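Local coordinates for C alpha-dehydrogenase (Sphingobium sp. SYK-6, PDB 4YAG), which acts as an NAD-dependent short-chain dehydrogenase in the bacterial pathway that cleaves the beta-aryl ether linkages of lignin, at residues Val185-Pro190 with Lys246-Thr251; Ala22-Ala27 with Val234-Val239; Gly147-Pro152 with Arg256-Ala261. All blocks are in the same frame, centred on the assembly; numbering follows the deposited sequence.

Interaction 1 (Val185-Pro190 with Lys246-Thr251); sequences VLMPGP and KLYVST. With NAI (1,4-dihydronicotinamide adenine dinucleotide), chain C.
The Tyr248 ring meets Val185 at its edge, where Val185 CG1 lies near the ring plane, 3.6 Å from Tyr248 CD1. One face of the same ring is covered by its own neighbour Leu247, whose CG sits over the ring centre, and Met187 CE approaches obliquely, 3.9 Å from Tyr248 CB. The second flat group is the nicotinamide of NADH: Pro188 lays its CB, CG and CD against the ring, with CB 3.7 Å from C5N. The backbones belong to two neighbouring parallel strands, 181-187 and 248-250, the last pair of the Rossmann-fold sheet of a short-chain dehydrogenase. In the parallel manner, Leu247 O accepts the Val185 N-H (2.8 Å from N to O), Val185 O that of Val249, and Val249 O that of Met187. The pairing fades at its end, where Thr251 N makes a weak bond to Met187 O. There the side chain takes over: a chi1 of 66° sets Thr251 OG1 between its own backbone N and carbonyl carbon, and OG1 accepts the Gly189 N-H at 2.9 Å and 166°. On the face opposite Tyr248, Leu186 CD1 packs on Val249 CG1 at 3.8 Å, beneath helix 231-244. Tyr248 OH is hydrogen-bonded to Glu170 OE2, whereas Ser250 OG pairs with Ser269 OG of the second subunit, and Met187 CE lies 3.5 Å from the same Ser250 OG.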
# COMPACT_ATOMS: atom_id res chain seq x y z
N VAL A 185 -13.13 7.91 -0.29
CA VAL A 185 -12.54 6.88 -1.13
C VAL A 185 -13.66 6.18 -1.89
O VAL A 185 -14.65 5.71 -1.30
CB VAL A 185 -11.64 5.89 -0.36
CG1 VAL A 185 -12.39 5.19 0.76
CG2 VAL A 185 -11.04 4.88 -1.32
N LEU A 186 -13.51 6.19 -3.21
CA LEU A 186 -14.41 5.52 -4.13
C LEU A 186 -13.90 4.13 -4.43
O LEU A 186 -12.73 3.96 -4.80
CB LEU A 186 -14.49 6.37 -5.41
CG LEU A 186 -15.20 5.75 -6.60
CD1 LEU A 186 -16.65 5.44 -6.33
CD2 LEU A 186 -15.05 6.69 -7.81
N MET A 187 -14.77 3.15 -4.25
CA MET A 187 -14.44 1.74 -4.45
C MET A 187 -15.37 1.15 -5.49
O MET A 187 -16.48 0.70 -5.16
CB MET A 187 -14.54 1.00 -3.11
CG MET A 187 -13.50 1.50 -2.13
SD MET A 187 -13.79 0.97 -0.42
CE MET A 187 -15.22 1.94 -0.02
N PRO A 188 -14.96 1.22 -6.77
CA PRO A 188 -15.87 0.68 -7.77
C PRO A 188 -15.80 -0.82 -7.97
O PRO A 188 -14.76 -1.47 -7.75
CB PRO A 188 -15.43 1.38 -9.06
CG PRO A 188 -14.59 2.56 -8.64
CD PRO A 188 -13.93 2.07 -7.37
N GLY A 189 -16.92 -1.35 -8.46
CA GLY A 189 -17.00 -2.59 -9.18
C GLY A 189 -16.85 -2.30 -10.66
O GLY A 189 -16.26 -1.30 -11.04
N PRO A 190 -17.39 -3.16 -11.52
CA PRO A 190 -17.17 -3.00 -12.97
C PRO A 190 -17.88 -1.79 -13.59
O PRO A 190 -19.11 -1.74 -13.61
CB PRO A 190 -17.71 -4.30 -13.55
CG PRO A 190 -17.85 -5.24 -12.40
CD PRO A 190 -18.09 -4.41 -11.19
N LYS A 246 -19.14 12.14 2.56
CA LYS A 246 -19.19 10.71 2.83
C LYS A 246 -17.83 10.08 2.67
O LYS A 246 -17.22 10.16 1.61
CB LYS A 246 -20.13 10.03 1.85
CG LYS A 246 -21.55 10.48 1.90
CD LYS A 246 -22.26 9.75 0.76
CE LYS A 246 -23.71 9.91 0.75
NZ LYS A 246 -24.23 9.00 -0.31
N LEU A 247 -17.35 9.36 3.68
CA LEU A 247 -16.02 8.77 3.60
C LEU A 247 -15.89 7.65 2.57
O LEU A 247 -14.89 7.57 1.85
CB LEU A 247 -15.59 8.26 4.97
CG LEU A 247 -14.24 7.57 5.09
CD1 LEU A 247 -13.11 8.50 4.61
CD2 LEU A 247 -14.03 7.13 6.52
N TYR A 248 -16.91 6.79 2.51
CA TYR A 248 -16.87 5.63 1.65
C TYR A 248 -17.98 5.64 0.62
O TYR A 248 -19.14 5.90 0.94
CB TYR A 248 -17.06 4.36 2.48
CG TYR A 248 -16.05 4.11 3.57
CD1 TYR A 248 -14.70 4.03 3.30
CD2 TYR A 248 -16.48 3.89 4.87
CE1 TYR A 248 -13.79 3.77 4.29
CE2 TYR A 248 -15.59 3.64 5.86
CZ TYR A 248 -14.25 3.55 5.58
OH TYR A 248 -13.37 3.27 6.60
N VAL A 249 -17.61 5.35 -0.62
CA VAL A 249 -18.59 5.13 -1.67
C VAL A 249 -18.22 3.85 -2.40
O VAL A 249 -17.11 3.73 -2.91
CB VAL A 249 -18.59 6.28 -2.70
CG1 VAL A 249 -19.53 5.94 -3.86
CG2 VAL A 249 -18.98 7.59 -2.05
N SER A 250 -19.15 2.90 -2.45
CA SER A 250 -18.99 1.68 -3.24
C SER A 250 -20.08 1.66 -4.29
O SER A 250 -21.22 2.00 -4.03
CB SER A 250 -19.10 0.41 -2.38
OG SER A 250 -18.08 0.38 -1.38
N THR A 251 -19.73 1.24 -5.49
CA THR A 251 -20.69 1.30 -6.59
C THR A 251 -21.53 0.03 -6.76
O THR A 251 -22.59 0.06 -7.40
CB THR A 251 -19.98 1.56 -7.94
OG1 THR A 251 -19.15 0.44 -8.26
CG2 THR A 251 -19.14 2.81 -7.89
PA NAI C . -9.74 4.71 -17.95
O1A NAI C . -8.47 4.15 -18.54
O2A NAI C . -10.94 4.81 -18.87
O5B NAI C . -9.47 6.12 -17.31
C5B NAI C . -8.26 6.36 -16.66
C4B NAI C . -7.60 7.53 -17.28
O4B NAI C . -6.43 7.77 -16.44
C3B NAI C . -7.15 7.37 -18.67
O3B NAI C . -7.62 8.43 -19.52
C2B NAI C . -5.71 7.30 -18.58
O2B NAI C . -5.03 7.79 -19.74
C1B NAI C . -5.37 8.04 -17.36
N9A NAI C . -4.10 7.68 -16.80
C8A NAI C . -3.54 6.42 -16.66
N7A NAI C . -2.31 6.51 -16.13
C5A NAI C . -2.03 7.83 -15.89
C6A NAI C . -0.96 8.55 -15.38
N6A NAI C . 0.22 7.88 -15.02
N1A NAI C . -1.02 9.91 -15.28
C2A NAI C . -2.13 10.56 -15.68
N3A NAI C . -3.20 9.92 -16.19
C4A NAI C . -3.17 8.58 -16.31
O3 NAI C . -10.07 3.70 -16.77
PN NAI C . -11.02 3.86 -15.47
O1N NAI C . -11.99 5.03 -15.59
O2N NAI C . -11.68 2.51 -15.32
O5D NAI C . -9.97 4.13 -14.29
C5D NAI C . -10.19 5.13 -13.29
C4D NAI C . -9.90 4.56 -11.94
O4D NAI C . -10.97 3.61 -11.60
C3D NAI C . -8.64 3.82 -11.86
O3D NAI C . -7.94 4.22 -10.66
C2D NAI C . -9.02 2.41 -11.78
O2D NAI C . -8.03 1.64 -11.08
C1D NAI C . -10.28 2.43 -11.06
N1N NAI C . -11.18 1.34 -11.16
C2N NAI C . -11.87 1.03 -12.31
C3N NAI C . -12.76 -0.03 -12.31
C7N NAI C . -13.52 -0.39 -13.55
O7N NAI C . -14.21 -1.42 -13.62
N7N NAI C . -13.49 0.57 -14.65
C4N NAI C . -12.98 -0.79 -11.18
C5N NAI C . -12.33 -0.43 -10.01
C6N NAI C . -11.45 0.62 -10.01

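Interaction 2 (Ala22-Ala27 with Val234-Val239); sequences AQRLLA and VGDMIV
Two helices that cover one face of the Rossmann-fold sheet meet here: 16-27, which follows the first strand and offers the N-H of Ile17 to NADH at its beginning, and 231-244, which leads into the last strand. Their short segments cross at -49° and come within 8.3 Å, axis to axis. Such closeness is possible where Gly235 faces Arg24: with no side chain in between, Arg24 CG rests 3.9 Å from the backbone carbon C of Gly235. From there the arginine chain is bent at chi2 and chi3 (-47° and -56°), which curls the guanidinium back over its own helix, so that Ala27 CB lies against one of its faces. The folded shape also turns NE toward Asp236, and a salt bridge forms between Arg24 NE and Asp236 OD1 at 2.8 Å. OD1 is met on its syn side and lies at the edge of the guanidinium, near its plane; with the two flat groups nearly perpendicular, NE bonds to OD1 alone of the two oxygens. Beside this polar pair, Val239 CG2 packs 3.9 Å from Arg24 CB, and more loosely it reaches Leu25 CD2 at 4.2 Å, the two side chains lying alongside with their ends pointing opposite ways. A water closes the ring of polar contacts, donating to Asp236 OD1 at 2.7 Å and accepting from Arg24 NH2 at 3.2 Å.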
# COMPACT_ATOMS: atom_id res chain seq x y z
N ALA A 22 -16.25 14.20 -14.10
CA ALA A 22 -16.12 15.51 -14.71
C ALA A 22 -17.47 16.03 -15.20
O ALA A 22 -17.85 17.17 -14.93
CB ALA A 22 -15.15 15.46 -15.85
N GLN A 23 -18.19 15.20 -15.94
CA GLN A 23 -19.47 15.62 -16.48
C GLN A 23 -20.45 16.01 -15.39
O GLN A 23 -21.16 17.00 -15.51
CB GLN A 23 -20.10 14.50 -17.31
CG GLN A 23 -19.43 14.23 -18.63
CD GLN A 23 -19.89 12.92 -19.22
OE1 GLN A 23 -19.21 11.88 -19.09
NE2 GLN A 23 -21.06 12.92 -19.80
N ARG A 24 -20.50 15.23 -14.32
CA ARG A 24 -21.47 15.53 -13.27
C ARG A 24 -21.03 16.69 -12.38
O ARG A 24 -21.88 17.46 -11.92
CB ARG A 24 -21.79 14.27 -12.46
CG ARG A 24 -22.35 13.12 -13.32
CD ARG A 24 -23.44 13.57 -14.29
NE ARG A 24 -24.52 14.21 -13.57
CZ ARG A 24 -25.39 15.07 -14.10
NH1 ARG A 24 -25.33 15.42 -15.38
NH2 ARG A 24 -26.33 15.59 -13.33
N LEU A 25 -19.73 16.86 -12.14
CA LEU A 25 -19.29 18.06 -11.44
C LEU A 25 -19.59 19.34 -12.24
O LEU A 25 -20.07 20.31 -11.68
CB LEU A 25 -17.81 17.97 -11.05
CG LEU A 25 -17.45 16.92 -10.00
CD1 LEU A 25 -15.95 16.92 -9.73
CD2 LEU A 25 -18.22 17.16 -8.70
N LEU A 26 -19.32 19.33 -13.55
CA LEU A 26 -19.65 20.46 -14.40
C LEU A 26 -21.16 20.74 -14.33
O LEU A 26 -21.59 21.91 -14.23
CB LEU A 26 -19.23 20.19 -15.85
CG LEU A 26 -19.45 21.37 -16.80
CD1 LEU A 26 -18.27 22.32 -16.73
CD2 LEU A 26 -19.65 20.88 -18.22
N ALA A 27 -21.97 19.69 -14.41
CA ALA A 27 -23.42 19.83 -14.34
C ALA A 27 -23.87 20.49 -13.05
O ALA A 27 -24.88 21.20 -13.02
CB ALA A 27 -24.11 18.48 -14.50
N VAL A 234 -21.60 6.74 -11.61
CA VAL A 234 -20.57 6.88 -10.59
C VAL A 234 -20.37 8.37 -10.28
O VAL A 234 -20.19 8.78 -9.12
CB VAL A 234 -19.24 6.23 -11.01
CG1 VAL A 234 -18.22 6.33 -9.90
CG2 VAL A 234 -19.45 4.76 -11.38
N GLY A 235 -20.40 9.20 -11.32
CA GLY A 235 -20.25 10.63 -11.12
C GLY A 235 -21.28 11.18 -10.16
O GLY A 235 -20.94 12.01 -9.30
N ASP A 236 -22.52 10.73 -10.27
CA ASP A 236 -23.57 11.23 -9.40
C ASP A 236 -23.35 10.77 -7.96
O ASP A 236 -23.64 11.50 -7.02
CB ASP A 236 -24.95 10.84 -9.92
CG ASP A 236 -25.41 11.76 -11.03
OD1 ASP A 236 -24.95 12.94 -11.07
OD2 ASP A 236 -26.23 11.31 -11.85
N MET A 237 -22.84 9.56 -7.79
CA MET A 237 -22.50 9.09 -6.44
C MET A 237 -21.44 9.98 -5.82
O MET A 237 -21.43 10.18 -4.60
CB MET A 237 -21.97 7.66 -6.47
CG MET A 237 -22.96 6.63 -6.96
SD MET A 237 -22.22 5.00 -6.99
CE MET A 237 -23.47 4.09 -7.89
N ILE A 238 -20.48 10.41 -6.63
CA ILE A 238 -19.43 11.28 -6.17
C ILE A 238 -19.94 12.70 -5.86
O ILE A 238 -19.50 13.31 -4.88
CB ILE A 238 -18.21 11.27 -7.16
CG1 ILE A 238 -17.55 9.89 -7.12
CG2 ILE A 238 -17.21 12.36 -6.85
CD1 ILE A 238 -17.13 9.46 -5.72
N VAL A 239 -20.86 13.23 -6.66
CA VAL A 239 -21.51 14.50 -6.32
C VAL A 239 -22.10 14.36 -4.90
O VAL A 239 -21.85 15.22 -4.04
CB VAL A 239 -22.60 14.86 -7.33
CG1 VAL A 239 -23.51 15.97 -6.82
CG2 VAL A 239 -21.96 15.26 -8.67
O HOH W 1 -25.83 15.37 -10.17

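Interaction 3 (Gly147-Pro152 with Arg256-Ala261); sequences GLTPMP and RETCEA
Thr149 and Thr258 join through their hydroxyls, with OG1 of Thr149 2.7 Å from OG1 of Thr258, a short hydrogen bond in which either could be the donor. The Thr149 hydroxyl reaches across because it stands opposite the backbone nitrogen (chi1 -159°), projecting from the loop to the first turn of helix 256-268, where it also lies 3.3 Å from Thr258 CB. One residue along the helix, Cys259 adds the apolar half of the contact. Its sulfur nestles against the loop, 3.7 Å from Thr149 CB and 4.2 Å from Leu148 CG. Pro150 touches the backbone instead, with its CD 3.7 Å from Thr258 O. In the next shell, Thr258 OG1 has a second hydrogen-bond partner, the carbonyl oxygen of Trp255, while the Trp255 side chain packs on Thr149. Further along the helix Arg262 bonds through NH1 to Leu148 O, and Leu148 packs on Phe263 and Ile166 of its own chain and on Leu266 of the second subunit. The loop joins strand 137-142 to helix 156-177, the helix that carries the NADH-binding residues Tyr158 and Lys162, and the side chain of Thr149 is itself about 10 Å from the bound coenzyme. The contact thus fastens the first turn of the C-terminal helix to the loop, beside the second subunit. Its polar part is a pair of neutral hydroxyls, one of them also tied to a backbone carbonyl, so the hold of Thr149 on Thr258 should depend little on pH, while the thiol beside it contributes packing.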
# COMPACT_ATOMS: atom_id res chain seq x y z
N GLY A 147 -9.50 -3.70 -3.55
CA GLY A 147 -8.67 -3.37 -2.42
C GLY A 147 -9.26 -3.87 -1.12
O GLY A 147 -8.62 -3.73 -0.08
N LEU A 148 -10.44 -4.47 -1.20
CA LEU A 148 -11.18 -4.88 -0.00
C LEU A 148 -11.53 -6.37 -0.01
O LEU A 148 -11.31 -7.07 0.99
CB LEU A 148 -12.46 -4.06 0.08
CG LEU A 148 -13.04 -3.76 1.44
CD1 LEU A 148 -12.01 -2.97 2.26
CD2 LEU A 148 -14.34 -2.97 1.25
N THR A 149 -12.10 -6.87 -1.10
CA THR A 149 -12.47 -8.27 -1.21
C THR A 149 -11.24 -9.10 -1.59
O THR A 149 -10.35 -8.61 -2.27
CB THR A 149 -13.60 -8.45 -2.25
OG1 THR A 149 -14.28 -9.69 -2.02
CG2 THR A 149 -13.08 -8.38 -3.66
N PRO A 150 -11.19 -10.36 -1.14
CA PRO A 150 -9.96 -11.11 -1.45
C PRO A 150 -9.74 -11.30 -2.95
O PRO A 150 -10.67 -11.61 -3.66
CB PRO A 150 -10.22 -12.46 -0.79
CG PRO A 150 -11.10 -12.12 0.38
CD PRO A 150 -12.03 -11.06 -0.16
N MET A 151 -8.49 -11.12 -3.37
CA MET A 151 -8.13 -11.21 -4.78
C MET A 151 -7.07 -12.27 -4.99
O MET A 151 -6.29 -12.57 -4.08
CB MET A 151 -7.60 -9.86 -5.26
CG MET A 151 -8.63 -8.74 -5.17
SD MET A 151 -10.05 -8.94 -6.29
CE MET A 151 -9.27 -8.67 -7.87
N PRO A 152 -7.01 -12.81 -6.21
CA PRO A 152 -6.00 -13.81 -6.57
C PRO A 152 -4.68 -13.18 -6.99
O PRO A 152 -4.59 -11.95 -7.20
CB PRO A 152 -6.65 -14.53 -7.75
CG PRO A 152 -7.55 -13.54 -8.37
CD PRO A 152 -7.99 -12.59 -7.28
N ARG A 256 -20.32 -8.09 -1.22
CA ARG A 256 -20.67 -8.00 0.19
C ARG A 256 -20.29 -9.28 0.93
O ARG A 256 -19.64 -9.22 1.97
CB ARG A 256 -22.16 -7.73 0.37
CG ARG A 256 -22.61 -7.68 1.82
CD ARG A 256 -24.09 -7.40 1.90
NE ARG A 256 -24.41 -6.12 1.28
CZ ARG A 256 -24.36 -4.94 1.90
NH1 ARG A 256 -24.01 -4.88 3.18
NH2 ARG A 256 -24.67 -3.83 1.26
N GLU A 257 -20.71 -10.44 0.42
CA GLU A 257 -20.49 -11.68 1.15
C GLU A 257 -19.03 -12.12 1.17
O GLU A 257 -18.55 -12.68 2.16
CB GLU A 257 -21.37 -12.81 0.56
CG GLU A 257 -22.86 -12.60 0.77
CD GLU A 257 -23.43 -11.48 -0.07
OE1 GLU A 257 -22.88 -11.18 -1.16
OE2 GLU A 257 -24.45 -10.88 0.37
N THR A 258 -18.30 -11.87 0.09
CA THR A 258 -16.89 -12.23 0.07
C THR A 258 -16.10 -11.32 1.01
O THR A 258 -15.15 -11.75 1.63
CB THR A 258 -16.27 -12.19 -1.35
OG1 THR A 258 -16.64 -10.98 -1.99
CG2 THR A 258 -16.76 -13.38 -2.18
N CYS A 259 -16.50 -10.06 1.11
CA CYS A 259 -15.86 -9.18 2.08
C CYS A 259 -16.20 -9.62 3.49
O CYS A 259 -15.33 -9.67 4.36
CB CYS A 259 -16.30 -7.73 1.89
SG CYS A 259 -15.57 -6.90 0.42
N GLU A 260 -17.47 -9.94 3.74
CA GLU A 260 -17.87 -10.40 5.08
C GLU A 260 -17.03 -11.59 5.52
O GLU A 260 -16.62 -11.69 6.68
CB GLU A 260 -19.35 -10.80 5.12
CG GLU A 260 -20.26 -9.60 5.04
CD GLU A 260 -21.73 -9.95 5.11
OE1 GLU A 260 -22.14 -10.93 4.46
OE2 GLU A 260 -22.47 -9.22 5.81
N ALA A 261 -16.80 -12.52 4.59
CA ALA A 261 -16.05 -13.72 4.93
C ALA A 261 -14.59 -13.37 5.26
O ALA A 261 -14.00 -13.95 6.16
CB ALA A 261 -16.12 -14.76 3.79

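How the interactions relate
Along the chain the order is 22-27, 147-152, 185-190, 234-239, 246-251 and 256-261, so interaction 2 crosses both others, and interaction 1 is nested inside the loop closed by interaction 3. Interaction 1 lies 14 Å, centre to centre, from each of the other two, which are 27 Å apart. It touches interaction 2 directly: Leu186 CD2 meets Val234 CG1 at 3.8 Å, helix 231-244 packing on strand 181-187 and on strand 248-250, into which it leads. Strand 248-250 then passes on to helix 256-268 of interaction 3, and both of these contacts reach the second subunit. The late part of the chain is thereby tied in turn to the coenzyme-binding helix, the sheet and the loop before helix 156-177.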